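PDB 2EYU: twitching motility protein PilT from Aquifex aeolicus, which probably uses ATP hydrolysis to power retraction of the type IV pilus, acting as the pilus retraction motor behind twitching motility. Local coordinates for residues 197-200 with 201-204; 185-189 with 190-194; 150-153 with 154-157; 245-248 with 249-252. The protein carries 1 engineered substitution. All blocks are in the same frame, centred on the assembly; numbering follows the deposited sequence.

In the fold
Along the chain the order is contact 3, contact 2, contact 1, contact 4. Contact 3 opens helix 151-161, which leads into strand 162-171 of the mixed sheet. Contact 2 leaves the neighbouring strand 179-185 and enters helix 189-197, and contact 1 joins that helix to helix 200-209. The centres of contacts 1 and 2 are about 9 Å apart, with Val203 packed on Leu194 and Ile191; the centre of contact 3 lies about 15 Å from each. Contact 4, on the C-terminal helix 244-251, is about 34 Å from contact 3 between centres, but Glu246 reaches Tyr204 of contact 1. The helical region beside the sheet is thereby tied to the last modelled helix of this PilT domain.

Contact 1: 197-200 with 201-204; sequences ENKL and QQVY
Lys199 and Leu200 open the first turn of helix 200-209, with Lys199 at the N-cap position: Lys199 O accepts from Val203 N at 2.9 Å, and Leu200 O from Tyr204 N at 3.2 Å. The side chains add two pairs, each lying side by side and pointing the same way. In the first, the aliphatic roots of Lys199 and Gln202 run together, CB of Lys199 4.0 Å from CB of Gln202. Beyond this shared base the lysine chain bends repeatedly and doubles back towards the end of the preceding helix, where Lys199 NZ makes a weak hydrogen bond of 3.1 Å to Glu197 O. The second pair is apolar. Leu200 CD2 lies 4.2 Å from Val203 CG2, a loose touch between neighbouring methyls. With CG1 of Val203 anti to the backbone N (chi1 165°), CG2 falls on the side of that N and sits 3.4 Å from Lys199 O, next to the carbonyl that receives the Val203 amide. Leu200 also packs on Ile139 and His140 of helix 135-144, whereas Val203 is buried against Ile191 and Leu194. Tyr204 swings away from this first turn, and its OH is hydrogen-bonded to Glu246 of the C-terminal helix. Helix 189-197 ends just before, with Asn198 as the C-prime residue, in positive phi; Lys199 N reaches back to Leu194 O. The arrangement is that of a tight helix-to-helix connection, a Schellman motif followed at once by the N-cap of the next helix.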
loop_
_atom_site.group_PDB
_atom_site.type_symbol
_atom_site.label_atom_id
_atom_site.label_comp_id
_atom_site.label_asym_id
_atom_site.label_seq_id
_atom_site.Cartn_x
_atom_site.Cartn_y
_atom_site.Cartn_z
ATOM N N GLU A 197 4.084 -16.922 -12.246
ATOM C CA GLU A 197 5.079 -17.145 -13.269
ATOM C C GLU A 197 6.197 -16.108 -13.253
ATOM O O GLU A 197 7.157 -16.246 -14.013
ATOM C CB GLU A 197 4.470 -17.097 -14.677
ATOM C CG GLU A 197 3.423 -18.167 -14.945
ATOM C CD GLU A 197 2.043 -17.660 -14.576
ATOM O OE1 GLU A 197 1.704 -16.522 -14.976
ATOM O OE2 GLU A 197 1.310 -18.385 -13.869
ATOM N N ASN A 198 6.117 -15.065 -12.436
ATOM C CA ASN A 198 7.169 -14.051 -12.463
ATOM C C ASN A 198 7.229 -13.358 -13.820
ATOM O O ASN A 198 8.281 -13.357 -14.466
ATOM C CB ASN A 198 8.544 -14.654 -12.159
ATOM C CG ASN A 198 9.537 -13.602 -11.702
ATOM O OD1 ASN A 198 9.147 -12.598 -11.108
ATOM N ND2 ASN A 198 10.821 -13.825 -11.964
ATOM N N LYS A 199 6.122 -12.795 -14.243
ATOM C CA LYS A 199 5.981 -11.997 -15.450
ATOM C C LYS A 199 5.600 -10.558 -15.075
ATOM O O LYS A 199 4.544 -10.069 -15.472
ATOM C CB LYS A 199 4.902 -12.535 -16.382
ATOM C CG LYS A 199 5.488 -13.372 -17.517
ATOM C CD LYS A 199 4.738 -14.690 -17.670
ATOM C CE LYS A 199 5.666 -15.792 -18.156
ATOM N NZ LYS A 199 6.354 -16.441 -16.997
ATOM N N LEU A 200 6.496 -9.954 -14.319
ATOM C CA LEU A 200 6.276 -8.643 -13.697
ATOM C C LEU A 200 6.283 -7.556 -14.763
ATOM O O LEU A 200 5.688 -6.487 -14.629
ATOM C CB LEU A 200 7.314 -8.430 -12.604
ATOM C CG LEU A 200 7.190 -9.195 -11.289
ATOM C CD1 LEU A 200 7.857 -8.413 -10.159
ATOM C CD2 LEU A 200 5.754 -9.514 -10.880
ATOM N N GLN A 201 6.965 -7.850 -15.875
ATOM C CA GLN A 201 6.940 -6.967 -17.034
ATOM C C GLN A 201 5.529 -6.899 -17.619
ATOM O O GLN A 201 5.026 -5.803 -17.865
ATOM C CB GLN A 201 7.900 -7.434 -18.120
ATOM C CG GLN A 201 8.897 -6.385 -18.587
ATOM C CD GLN A 201 10.251 -7.016 -18.869
ATOM O OE1 GLN A 201 10.327 -8.063 -19.518
ATOM N NE2 GLN A 201 11.311 -6.391 -18.375
ATOM N N GLN A 202 4.937 -8.071 -17.827
ATOM C CA GLN A 202 3.554 -8.172 -18.290
ATOM C C GLN A 202 2.541 -7.673 -17.276
ATOM O O GLN A 202 1.477 -7.163 -17.636
ATOM C CB GLN A 202 3.290 -9.634 -18.688
ATOM C CG GLN A 202 4.287 -10.101 -19.744
ATOM C CD GLN A 202 3.863 -9.785 -21.163
ATOM O OE1 GLN A 202 2.926 -9.028 -21.416
ATOM N NE2 GLN A 202 4.556 -10.371 -22.137
ATOM N N VAL A 203 2.811 -7.770 -15.978
ATOM C CA VAL A 203 1.933 -7.211 -14.953
ATOM C C VAL A 203 1.813 -5.697 -15.155
ATOM O O VAL A 203 0.726 -5.146 -14.992
ATOM C CB VAL A 203 2.471 -7.478 -13.536
ATOM C CG1 VAL A 203 1.805 -6.612 -12.480
ATOM C CG2 VAL A 203 2.311 -8.959 -13.182
ATOM N N TYR A 204 2.944 -5.068 -15.502
ATOM C CA TYR A 204 2.930 -3.616 -15.718
ATOM C C TYR A 204 2.093 -3.256 -16.935
ATOM O O TYR A 204 1.234 -2.378 -16.869
ATOM C CB TYR A 204 4.342 -3.050 -15.884
ATOM C CG TYR A 204 4.353 -1.535 -16.025
ATOM C CD1 TYR A 204 4.256 -0.726 -14.906
ATOM C CD2 TYR A 204 4.457 -0.920 -17.266
ATOM C CE1 TYR A 204 4.261 0.660 -15.001
ATOM C CE2 TYR A 204 4.464 0.465 -17.373
ATOM C CZ TYR A 204 4.367 1.246 -16.243
ATOM O OH TYR A 204 4.372 2.626 -16.346
#

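Contact 2: 185-189 with 190-194; sequences LIPNT and AIRNL
Pro187 lays its CB over one face of the Arg192 guanidinium, displaced towards the rim and 3.8 Å from NH1 of Arg192. The arginine chain bends at chi3 (108°), and its NE and NH2 are held by the main-chain carbonyls of Ser159 and Leu162, which probably fix the plane that the proline covers. CG1 of Ile191 is 3.9 Å from CB of Pro187, and its CD1 is 4.0 Å from CD1 of Leu185, the leucine and isoleucine side chains sliding past each other in opposite directions. Asn188, in the N-cap position, stands at about a right angle to Ile191. With chi1 at 61°, OD1 of Asn188 turns back over the helix start and accepts from Ile191 N at 3.1 Å, although OD1 is modelled too close to the isoleucine carbons for its exact place to be trusted. Further on, Asn193 N bonds to Thr189 O at 3.1 Å. The chain thus passes from strand 179-185, where Leu185 pairs with Ile165 of the adjacent strand, into helix 189-197, whose Ala190, Ile191 and Leu194 pack against helix 200-209.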
loop_
_atom_site.group_PDB
_atom_site.type_symbol
_atom_site.label_atom_id
_atom_site.label_comp_id
_atom_site.label_asym_id
_atom_site.label_seq_id
_atom_site.Cartn_x
_atom_site.Cartn_y
_atom_site.Cartn_z
ATOM N N LEU A 185 -2.268 -1.238 -7.820
ATOM C CA LEU A 185 -2.279 -2.600 -8.348
ATOM C C LEU A 185 -3.137 -3.459 -7.415
ATOM O O LEU A 185 -2.713 -3.813 -6.314
ATOM C CB LEU A 185 -0.895 -3.220 -8.435
ATOM C CG LEU A 185 -0.832 -4.707 -8.795
ATOM C CD1 LEU A 185 -1.616 -4.994 -10.068
ATOM C CD2 LEU A 185 0.597 -5.197 -8.961
ATOM N N ILE A 186 -4.341 -3.752 -7.868
ATOM C CA ILE A 186 -5.191 -4.650 -7.071
ATOM C C ILE A 186 -5.424 -5.887 -7.928
ATOM O O ILE A 186 -6.279 -5.845 -8.806
ATOM C CB ILE A 186 -6.478 -3.968 -6.639
ATOM C CG1 ILE A 186 -6.222 -2.876 -5.579
ATOM C CG2 ILE A 186 -7.568 -4.893 -6.095
ATOM C CD1 ILE A 186 -7.436 -1.999 -5.380
ATOM N N PRO A 187 -4.642 -6.909 -7.603
ATOM C CA PRO A 187 -4.497 -8.076 -8.471
ATOM C C PRO A 187 -5.899 -8.617 -8.763
ATOM O O PRO A 187 -6.789 -8.433 -7.940
ATOM C CB PRO A 187 -3.645 -9.040 -7.673
ATOM C CG PRO A 187 -2.953 -8.220 -6.650
ATOM C CD PRO A 187 -3.844 -7.044 -6.370
ATOM N N ASN A 188 -6.017 -9.186 -9.942
ATOM C CA ASN A 188 -7.191 -9.894 -10.434
ATOM C C ASN A 188 -6.657 -11.263 -10.850
ATOM O O ASN A 188 -5.457 -11.490 -10.637
ATOM C CB ASN A 188 -7.885 -9.150 -11.561
ATOM C CG ASN A 188 -7.000 -8.940 -12.775
ATOM O OD1 ASN A 188 -5.886 -9.460 -12.848
ATOM N ND2 ASN A 188 -7.475 -8.182 -13.748
ATOM N N THR A 189 -7.458 -12.156 -11.400
ATOM C CA THR A 189 -6.930 -13.498 -11.649
ATOM C C THR A 189 -5.703 -13.495 -12.557
ATOM O O THR A 189 -4.781 -14.285 -12.333
ATOM C CB THR A 189 -8.018 -14.398 -12.271
ATOM O OG1 THR A 189 -8.765 -15.029 -11.229
ATOM C CG2 THR A 189 -7.356 -15.490 -13.099
ATOM N N ALA A 190 -5.680 -12.621 -13.548
ATOM C CA ALA A 190 -4.632 -12.545 -14.556
ATOM C C ALA A 190 -3.288 -12.098 -13.997
ATOM O O ALA A 190 -2.302 -12.769 -14.304
ATOM C CB ALA A 190 -5.045 -11.599 -15.673
ATOM N N ILE A 191 -3.258 -11.010 -13.224
ATOM C CA ILE A 191 -2.012 -10.557 -12.590
ATOM C C ILE A 191 -1.609 -11.515 -11.478
ATOM O O ILE A 191 -0.432 -11.713 -11.236
ATOM C CB ILE A 191 -2.127 -9.131 -12.044
ATOM C CG1 ILE A 191 -3.519 -8.748 -11.543
ATOM C CG2 ILE A 191 -1.711 -8.077 -13.073
ATOM C CD1 ILE A 191 -3.995 -7.436 -12.155
ATOM N N ARG A 192 -2.544 -12.159 -10.780
ATOM C CA ARG A 192 -2.150 -13.188 -9.807
ATOM C C ARG A 192 -1.304 -14.249 -10.472
ATOM O O ARG A 192 -0.214 -14.577 -10.049
ATOM C CB ARG A 192 -3.402 -13.798 -9.197
ATOM C CG ARG A 192 -4.195 -12.753 -8.430
ATOM C CD ARG A 192 -4.960 -13.408 -7.281
ATOM N NE ARG A 192 -4.358 -13.050 -6.019
ATOM C CZ ARG A 192 -4.631 -12.102 -5.150
ATOM N NH1 ARG A 192 -5.611 -11.236 -5.293
ATOM N NH2 ARG A 192 -3.852 -12.058 -4.075
ATOM N N ASN A 193 -1.831 -14.771 -11.578
ATOM C CA ASN A 193 -1.085 -15.725 -12.390
ATOM C C ASN A 193 0.281 -15.201 -12.796
ATOM O O ASN A 193 1.332 -15.821 -12.600
ATOM C CB ASN A 193 -1.943 -16.011 -13.636
ATOM C CG ASN A 193 -1.081 -16.578 -14.752
ATOM O OD1 ASN A 193 -0.883 -17.790 -14.809
ATOM N ND2 ASN A 193 -0.561 -15.717 -15.623
ATOM N N LEU A 194 0.314 -14.001 -13.396
ATOM C CA LEU A 194 1.623 -13.505 -13.846
ATOM C C LEU A 194 2.591 -13.326 -12.694
ATOM O O LEU A 194 3.786 -13.603 -12.862
ATOM C CB LEU A 194 1.504 -12.183 -14.615
ATOM C CG LEU A 194 0.545 -12.187 -15.803
ATOM C CD1 LEU A 194 0.039 -10.770 -16.052
ATOM C CD2 LEU A 194 1.191 -12.752 -17.050
#

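Contact 3: 150-153 with 154-157; sequences QQEQ and VRIV
Arg155 folds its side chain back over the turn formed by Gln151 and Glu152. Its CB starts 3.4 Å from Gln151 O, the carbonyl that also receives the Arg155 amide at 2.7 Å. CG stands anti to the backbone N (chi1 -166°) and carries the chain outward, with CD passing beside Asn198. At chi3, near-eclipsed at -6°, the chain then turns sharply back, bringing one face of the guanidinium over Gln151 O, which lies off-centre and 4.1 Å from CZ of Arg155. At the tip, NH2 of Arg155 comes 3.5 Å from CA of Glu152. Glu152 OE1 is 4.4 Å from that same NH2, beyond a salt bridge, though the opposite charges probably still attract. This is the opening of helix 151-161, and i to i+4 bonds run from Gln150 O-Val154 N through Gln153 O-Val157 N. It lies within the secretion-ATPase family region and rests on helix 135-144, where Val154 packs on Ile142 and Val143 and Arg155 also touches Val143. On the outer side, Glu152 bends at chi2 and lays its CG 3.6 Å from CD1 of Ile156, the two side chains crossing at a slant.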
loop_
_atom_site.group_PDB
_atom_site.type_symbol
_atom_site.label_atom_id
_atom_site.label_comp_id
_atom_site.label_asym_id
_atom_site.label_seq_id
_atom_site.Cartn_x
_atom_site.Cartn_y
_atom_site.Cartn_z
ATOM N N GLN A 150 14.496 -19.095 -1.219
ATOM C CA GLN A 150 13.176 -18.860 -0.662
ATOM C C GLN A 150 12.323 -17.905 -1.481
ATOM O O GLN A 150 11.173 -17.673 -1.097
ATOM C CB GLN A 150 13.305 -18.282 0.758
ATOM C CG GLN A 150 13.849 -19.300 1.754
ATOM C CD GLN A 150 13.307 -19.028 3.148
ATOM O OE1 GLN A 150 13.234 -19.930 3.985
ATOM N NE2 GLN A 150 12.915 -17.780 3.387
ATOM N N GLN A 151 12.824 -17.351 -2.586
ATOM C CA GLN A 151 12.067 -16.315 -3.257
ATOM C C GLN A 151 10.950 -16.883 -4.114
ATOM O O GLN A 151 9.895 -16.247 -4.125
ATOM C CB GLN A 151 12.987 -15.439 -4.117
ATOM C CG GLN A 151 14.113 -14.889 -3.240
ATOM C CD GLN A 151 15.033 -14.012 -4.091
ATOM O OE1 GLN A 151 15.919 -13.362 -3.539
ATOM N NE2 GLN A 151 14.834 -14.028 -5.395
ATOM N N GLU A 152 11.155 -18.011 -4.797
ATOM C CA GLU A 152 9.996 -18.614 -5.483
ATOM C C GLU A 152 8.809 -18.775 -4.537
ATOM O O GLU A 152 7.661 -18.444 -4.859
ATOM C CB GLU A 152 10.375 -19.974 -6.071
ATOM C CG GLU A 152 9.150 -20.783 -6.480
ATOM C CD GLU A 152 8.988 -20.855 -7.983
ATOM O OE1 GLU A 152 8.408 -19.913 -8.558
ATOM O OE2 GLU A 152 9.437 -21.853 -8.582
ATOM N N GLN A 153 9.112 -19.240 -3.332
ATOM C CA GLN A 153 8.164 -19.389 -2.237
ATOM C C GLN A 153 7.406 -18.097 -1.943
ATOM O O GLN A 153 6.192 -18.025 -2.129
ATOM C CB GLN A 153 8.872 -19.877 -0.973
ATOM C CG GLN A 153 7.932 -20.712 -0.106
ATOM C CD GLN A 153 8.566 -21.208 1.175
ATOM O OE1 GLN A 153 9.579 -21.901 1.170
ATOM N NE2 GLN A 153 7.954 -20.818 2.289
ATOM N N VAL A 154 8.103 -17.075 -1.483
ATOM C CA VAL A 154 7.562 -15.740 -1.265
ATOM C C VAL A 154 6.839 -15.188 -2.456
ATOM O O VAL A 154 5.776 -14.567 -2.313
ATOM C CB VAL A 154 8.732 -14.744 -1.001
ATOM C CG1 VAL A 154 8.160 -13.394 -0.601
ATOM C CG2 VAL A 154 9.674 -15.307 0.031
ATOM N N ARG A 155 7.391 -15.390 -3.669
ATOM C CA ARG A 155 6.663 -14.807 -4.805
ATOM C C ARG A 155 5.253 -15.382 -4.924
ATOM O O ARG A 155 4.274 -14.659 -5.121
ATOM C CB ARG A 155 7.428 -15.003 -6.105
ATOM C CG ARG A 155 6.951 -14.159 -7.273
ATOM C CD ARG A 155 7.680 -14.515 -8.557
ATOM N NE ARG A 155 8.760 -15.469 -8.357
ATOM C CZ ARG A 155 10.039 -15.285 -8.094
ATOM N NH1 ARG A 155 10.561 -14.074 -7.959
ATOM N NH2 ARG A 155 10.843 -16.337 -7.953
ATOM N N ILE A 156 5.107 -16.691 -4.796
ATOM C CA ILE A 156 3.785 -17.314 -5.002
ATOM C C ILE A 156 2.880 -17.132 -3.793
ATOM O O ILE A 156 1.662 -17.088 -3.959
ATOM C CB ILE A 156 3.967 -18.798 -5.381
ATOM C CG1 ILE A 156 4.523 -18.990 -6.793
ATOM C CG2 ILE A 156 2.658 -19.566 -5.176
ATOM C CD1 ILE A 156 5.618 -20.013 -6.947
ATOM N N VAL A 157 3.374 -17.002 -2.575
ATOM C CA VAL A 157 2.525 -16.588 -1.445
ATOM C C VAL A 157 1.895 -15.239 -1.736
ATOM O O VAL A 157 0.697 -15.023 -1.562
ATOM C CB VAL A 157 3.342 -16.489 -0.142
ATOM C CG1 VAL A 157 2.554 -15.846 0.986
ATOM C CG2 VAL A 157 3.837 -17.863 0.311
#

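Contact 4: 245-248 with 249-252; sequences KELE and RMIR
Glu248 and Arg249 are sequence neighbours whose side chains cross at a slant, the glutamate leading off at Arg249 N and the arginine folding back over Glu248 O. Glu248 takes the crowded position between its backbone N and carbonyl carbon (chi1 75°), which presses CG to 3.0 Å from Arg249 N. Arg249 bends at chi2 and chi3, so that Glu248 O comes over one face of its guanidinium, 3.8 Å from CZ of Arg249. The charged ends approach without a salt bridge: OE2 of Glu248 is 4.1 Å from NH2 of Arg249, with the carboxylate and guanidinium planes 52° apart, a separation that would still allow some attraction. The backbone here is the last turn of the C-terminal helix 244-251. Arg249 N bonds to Lys245 O at 3.0 Å, and the series fades to a weak bond between Arg252 N and Glu248 O at 3.4 Å, where the modelled chain stops. Met250, present as selenomethionine, stretches back along the helix with its chain extended beyond CG. CE of Met250 comes 3.1 Å from OE1 of Glu246, while its SE lies 4.3 Å from CD1 of Leu247. The second carboxylate oxygen, OE2 of Glu246, is hydrogen-bonded to Tyr204 OH of helix 200-209. Leu247 CD1 also meets Ile251 CD1 at 3.7 Å, and the leucine packs on Leu223 and Tyr224 of helix 219-228.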
loop_
_atom_site.group_PDB
_atom_site.type_symbol
_atom_site.label_atom_id
_atom_site.label_comp_id
_atom_site.label_asym_id
_atom_site.label_seq_id
_atom_site.Cartn_x
_atom_site.Cartn_y
_atom_site.Cartn_z
ATOM N N LYS A 245 10.294 8.953 -19.665
ATOM C CA LYS A 245 10.233 8.675 -21.097
ATOM C C LYS A 245 8.855 8.215 -21.562
ATOM O O LYS A 245 8.394 8.612 -22.641
ATOM C CB LYS A 245 11.271 7.607 -21.460
ATOM C CG LYS A 245 12.389 8.123 -22.350
ATOM C CD LYS A 245 13.409 8.903 -21.537
ATOM C CE LYS A 245 14.594 9.298 -22.408
ATOM N NZ LYS A 245 15.336 8.092 -22.896
ATOM N N GLU A 246 8.235 7.373 -20.743
ATOM C CA GLU A 246 6.865 6.916 -20.938
ATOM C C GLU A 246 5.877 8.071 -20.817
ATOM O O GLU A 246 4.943 8.184 -21.613
ATOM C CB GLU A 246 6.537 5.810 -19.927
ATOM C CG GLU A 246 5.399 4.886 -20.294
ATOM C CD GLU A 246 4.653 4.258 -19.140
ATOM O OE1 GLU A 246 3.514 3.771 -19.339
ATOM O OE2 GLU A 246 5.159 4.227 -18.002
ATOM N N LEU A 247 6.030 8.980 -19.855
ATOM C CA LEU A 247 5.077 10.107 -19.794
ATOM C C LEU A 247 5.255 11.011 -21.000
ATOM O O LEU A 247 4.302 11.551 -21.589
ATOM C CB LEU A 247 5.246 10.862 -18.480
ATOM C CG LEU A 247 4.271 11.950 -18.067
ATOM C CD1 LEU A 247 2.811 11.526 -18.210
ATOM C CD2 LEU A 247 4.505 12.399 -16.624
ATOM N N GLU A 248 6.525 11.209 -21.397
ATOM C CA GLU A 248 6.681 12.157 -22.514
ATOM C C GLU A 248 6.062 11.538 -23.759
ATOM O O GLU A 248 5.460 12.228 -24.572
ATOM C CB GLU A 248 8.135 12.505 -22.767
ATOM C CG GLU A 248 8.939 11.411 -23.453
ATOM C CD GLU A 248 10.299 11.903 -23.906
ATOM O OE1 GLU A 248 10.714 12.982 -23.432
ATOM O OE2 GLU A 248 10.951 11.216 -24.724
ATOM N N ARG A 249 6.227 10.212 -23.882
ATOM C CA ARG A 249 5.601 9.538 -25.024
ATOM C C ARG A 249 4.094 9.702 -24.908
ATOM O O ARG A 249 3.345 9.788 -25.872
ATOM C CB ARG A 249 5.988 8.065 -25.102
ATOM C CG ARG A 249 7.297 7.788 -25.813
ATOM C CD ARG A 249 7.300 8.421 -27.191
ATOM N NE ARG A 249 7.976 9.705 -27.284
ATOM C CZ ARG A 249 7.382 10.866 -27.536
ATOM N NH1 ARG A 249 6.069 10.927 -27.723
ATOM N NH2 ARG A 249 8.105 11.977 -27.602
HETATM N N MSE A 250 3.610 9.729 -23.661
HETATM C CA MSE A 250 2.157 9.844 -23.535
HETATM C C MSE A 250 1.660 11.191 -24.062
HETATM O O MSE A 250 0.739 11.201 -24.880
HETATM C CB MSE A 250 1.739 9.661 -22.077
HETATM C CG MSE A 250 2.084 8.277 -21.538
HETATM SE SE MSE A 250 1.100 7.916 -19.910
HETATM C CE MSE A 250 2.474 6.730 -19.266
ATOM N N ILE A 251 2.287 12.247 -23.570
ATOM C CA ILE A 251 1.922 13.632 -23.783
ATOM C C ILE A 251 1.747 13.963 -25.264
ATOM O O ILE A 251 0.821 14.696 -25.618
ATOM C CB ILE A 251 2.957 14.612 -23.177
ATOM C CG1 ILE A 251 3.460 14.267 -21.785
ATOM C CG2 ILE A 251 2.380 16.024 -23.213
ATOM C CD1 ILE A 251 2.460 14.347 -20.654
ATOM N N ARG A 252 2.622 13.437 -26.105
ATOM C CA ARG A 252 2.644 13.692 -27.536
ATOM C C ARG A 252 1.393 13.214 -28.260
ATOM O O ARG A 252 1.463 13.084 -29.502
ATOM C CB ARG A 252 3.870 13.005 -28.155
ATOM C CG ARG A 252 5.176 13.748 -27.903
ATOM C CD ARG A 252 6.076 13.581 -29.121
ATOM N NE ARG A 252 5.269 13.398 -30.325
ATOM C CZ ARG A 252 5.274 12.353 -31.133
ATOM N NH1 ARG A 252 6.063 11.313 -30.907
ATOM N NH2 ARG A 252 4.474 12.334 -32.198
#